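Side-chain contact in putative tryptophan halogenase (Xanthomonas campestris pv. campestris, PDB 6Y1W), which is probably an FAD-dependent halogenase, related to the tryptophan halogenases that use reduced flavin and oxygen to chlorinate or brominate an aromatic substrate: residues A32-K37 and R360-F365. Sequence-based numbering, arbitrary orientation. Where two conformers were deposited one is given.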
loop_
_atom_site.group_PDB
_atom_site.type_symbol
_atom_site.label_atom_id
_atom_site.label_comp_id
_atom_site.label_asym_id
_atom_site.label_seq_id
_atom_site.Cartn_x
_atom_site.Cartn_y
_atom_site.Cartn_z
ATOM N N ALA A 32 20.031 17.962 4.580
ATOM C CA ALA A 32 20.980 18.633 3.702
ATOM C C ALA A 32 21.567 17.661 2.703
ATOM O O ALA A 32 21.788 18.016 1.544
ATOM C CB ALA A 32 22.108 19.262 4.515
ATOM N N ALA A 33 21.858 16.438 3.150
ATOM C CA ALA A 33 22.507 15.465 2.278
ATOM C C ALA A 33 21.603 15.063 1.129
ATOM O O ALA A 33 22.022 15.070 -0.038
ATOM C CB ALA A 33 22.918 14.229 3.103
ATOM N N ALA A 34 20.354 14.692 1.434
ATOM C CA ALA A 34 19.453 14.248 0.378
ATOM C C ALA A 34 19.073 15.403 -0.545
ATOM O O ALA A 34 19.003 15.211 -1.768
ATOM C CB ALA A 34 18.196 13.619 0.988
ATOM N N LEU A 35 18.796 16.586 0.028
ATOM C CA LEU A 35 18.376 17.718 -0.800
ATOM C C LEU A 35 19.510 18.173 -1.709
ATOM O O LEU A 35 19.274 18.483 -2.886
ATOM C CB LEU A 35 17.904 18.871 0.094
ATOM C CG LEU A 35 17.442 20.134 -0.611
ATOM C CD1 LEU A 35 16.197 19.760 -1.452
ATOM C CD2 LEU A 35 17.104 21.232 0.441
ATOM N N SER A 36 20.750 18.222 -1.188
ATOM C CA SER A 36 21.854 18.710 -2.007
ATOM C C SER A 36 22.250 17.685 -3.060
ATOM O O SER A 36 22.581 18.059 -4.195
ATOM C CB SER A 36 23.058 19.113 -1.136
ATOM O OG SER A 36 23.677 17.968 -0.520
ATOM N N LYS A 37 22.204 16.394 -2.714
ATOM C CA LYS A 37 22.473 15.343 -3.698
ATOM C C LYS A 37 21.557 15.480 -4.908
ATOM O O LYS A 37 22.028 15.541 -6.052
ATOM C CB LYS A 37 22.309 13.958 -3.044
ATOM C CG LYS A 37 21.980 12.795 -4.051
ATOM C CD LYS A 37 23.153 12.471 -4.900
ATOM C CE LYS A 37 22.868 11.260 -5.803
ATOM N NZ LYS A 37 24.098 10.974 -6.504
ATOM N N ARG A 360 9.688 12.127 1.493
ATOM C CA ARG A 360 8.377 12.606 1.064
ATOM C C ARG A 360 8.468 14.024 0.529
ATOM O O ARG A 360 7.818 14.351 -0.472
ATOM C CB ARG A 360 7.370 12.552 2.210
ATOM C CG ARG A 360 5.931 12.767 1.723
ATOM C CD ARG A 360 4.983 12.900 2.904
ATOM N NE ARG A 360 5.140 11.756 3.812
ATOM C CZ ARG A 360 5.619 11.834 5.049
ATOM N NH1 ARG A 360 6.002 12.991 5.583
ATOM N NH2 ARG A 360 5.723 10.709 5.760
ATOM N N LEU A 361 9.291 14.873 1.172
ATOM C CA LEU A 361 9.469 16.249 0.689
ATOM C C LEU A 361 10.077 16.244 -0.706
ATOM O O LEU A 361 9.663 17.015 -1.584
ATOM C CB LEU A 361 10.387 17.029 1.627
ATOM C CG LEU A 361 10.693 18.493 1.226
ATOM C CD1 LEU A 361 9.432 19.331 0.936
ATOM C CD2 LEU A 361 11.528 19.178 2.350
ATOM N N LEU A 362 11.115 15.416 -0.912
ATOM C CA LEU A 362 11.740 15.392 -2.234
ATOM C C LEU A 362 10.762 14.873 -3.293
ATOM O O LEU A 362 10.796 15.316 -4.458
ATOM C CB LEU A 362 13.021 14.550 -2.180
ATOM C CG LEU A 362 14.117 15.266 -1.387
ATOM C CD1 LEU A 362 15.381 14.379 -1.263
ATOM C CD2 LEU A 362 14.462 16.629 -1.987
ATOM N N GLN A 363 9.890 13.940 -2.922
ATOM C CA GLN A 363 8.901 13.454 -3.883
ATOM C C GLN A 363 7.802 14.464 -4.174
ATOM O O GLN A 363 7.079 14.291 -5.161
ATOM C CB GLN A 363 8.291 12.136 -3.379
ATOM C CG GLN A 363 9.296 11.015 -3.475
ATOM C CD GLN A 363 8.780 9.733 -2.943
ATOM O OE1 GLN A 363 8.018 9.719 -1.990
ATOM N NE2 GLN A 363 9.240 8.627 -3.511
ATOM N N THR A 364 7.663 15.508 -3.367
ATOM C CA THR A 364 6.688 16.563 -3.638
ATOM C C THR A 364 7.367 17.925 -3.669
ATOM O O THR A 364 6.772 18.949 -3.313
ATOM C CB THR A 364 5.552 16.548 -2.616
ATOM O OG1 THR A 364 4.535 17.483 -3.017
ATOM C CG2 THR A 364 6.074 16.919 -1.259
ATOM N N PHE A 365 8.627 17.961 -4.134
ATOM C CA PHE A 365 9.410 19.162 -3.931
ATOM C C PHE A 365 8.812 20.328 -4.716
ATOM O O PHE A 365 8.462 20.163 -5.886
ATOM C CB PHE A 365 10.902 18.999 -4.297
ATOM C CG PHE A 365 11.736 20.067 -3.653
ATOM C CD1 PHE A 365 12.107 19.956 -2.310
ATOM C CD2 PHE A 365 11.986 21.261 -4.310
ATOM C CE1 PHE A 365 12.785 20.984 -1.686
ATOM C CE2 PHE A 365 12.682 22.275 -3.676
ATOM C CZ PHE A 365 13.064 22.139 -2.365
#
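Leu35 on helix 25-39 and Leu362 on helix 350-363 are the closest pair of CA atoms between the segments, 7.2 Å apart, and Phe365 lies in the loop after the second helix. Leu362 works as a fork: its CD1 rests on Ala34 CB at 3.7 Å, while its CD2 meets Leu35 CD1 at 3.6 Å. Its CB already points toward helix 25-39, and with CG anti to the carbonyl carbon (chi1 -71°) the two methyls reach neighbouring residues of that helix. Leu35 starts less directly, its CB not aimed at the partner, yet with CG anti to the backbone N (chi1 180°) its CD1 methyl touches both Leu362 and Phe365. That same methyl approaches Phe365 CE1 to 3.6 Å, obliquely to the ring, and the two side chains cross at roughly a right angle. Val19 of strand 18-22, in the Rossmann-type sheet, and Leu43 in a loop each touch both Leu35 and Phe365. From the second subunit, Trp116 packs on Leu362 and Pro461 on Phe365, and the Leu362 carbonyl receives a hydrogen bond from His460. The side chain of Ala34 is about 11 Å from those of Ala27 and Ile351, both predicted to bind FAD. With all four touching residues buried, the two segments meet here through apolar packing, without a hydrogen bond between them, close to the subunit interface.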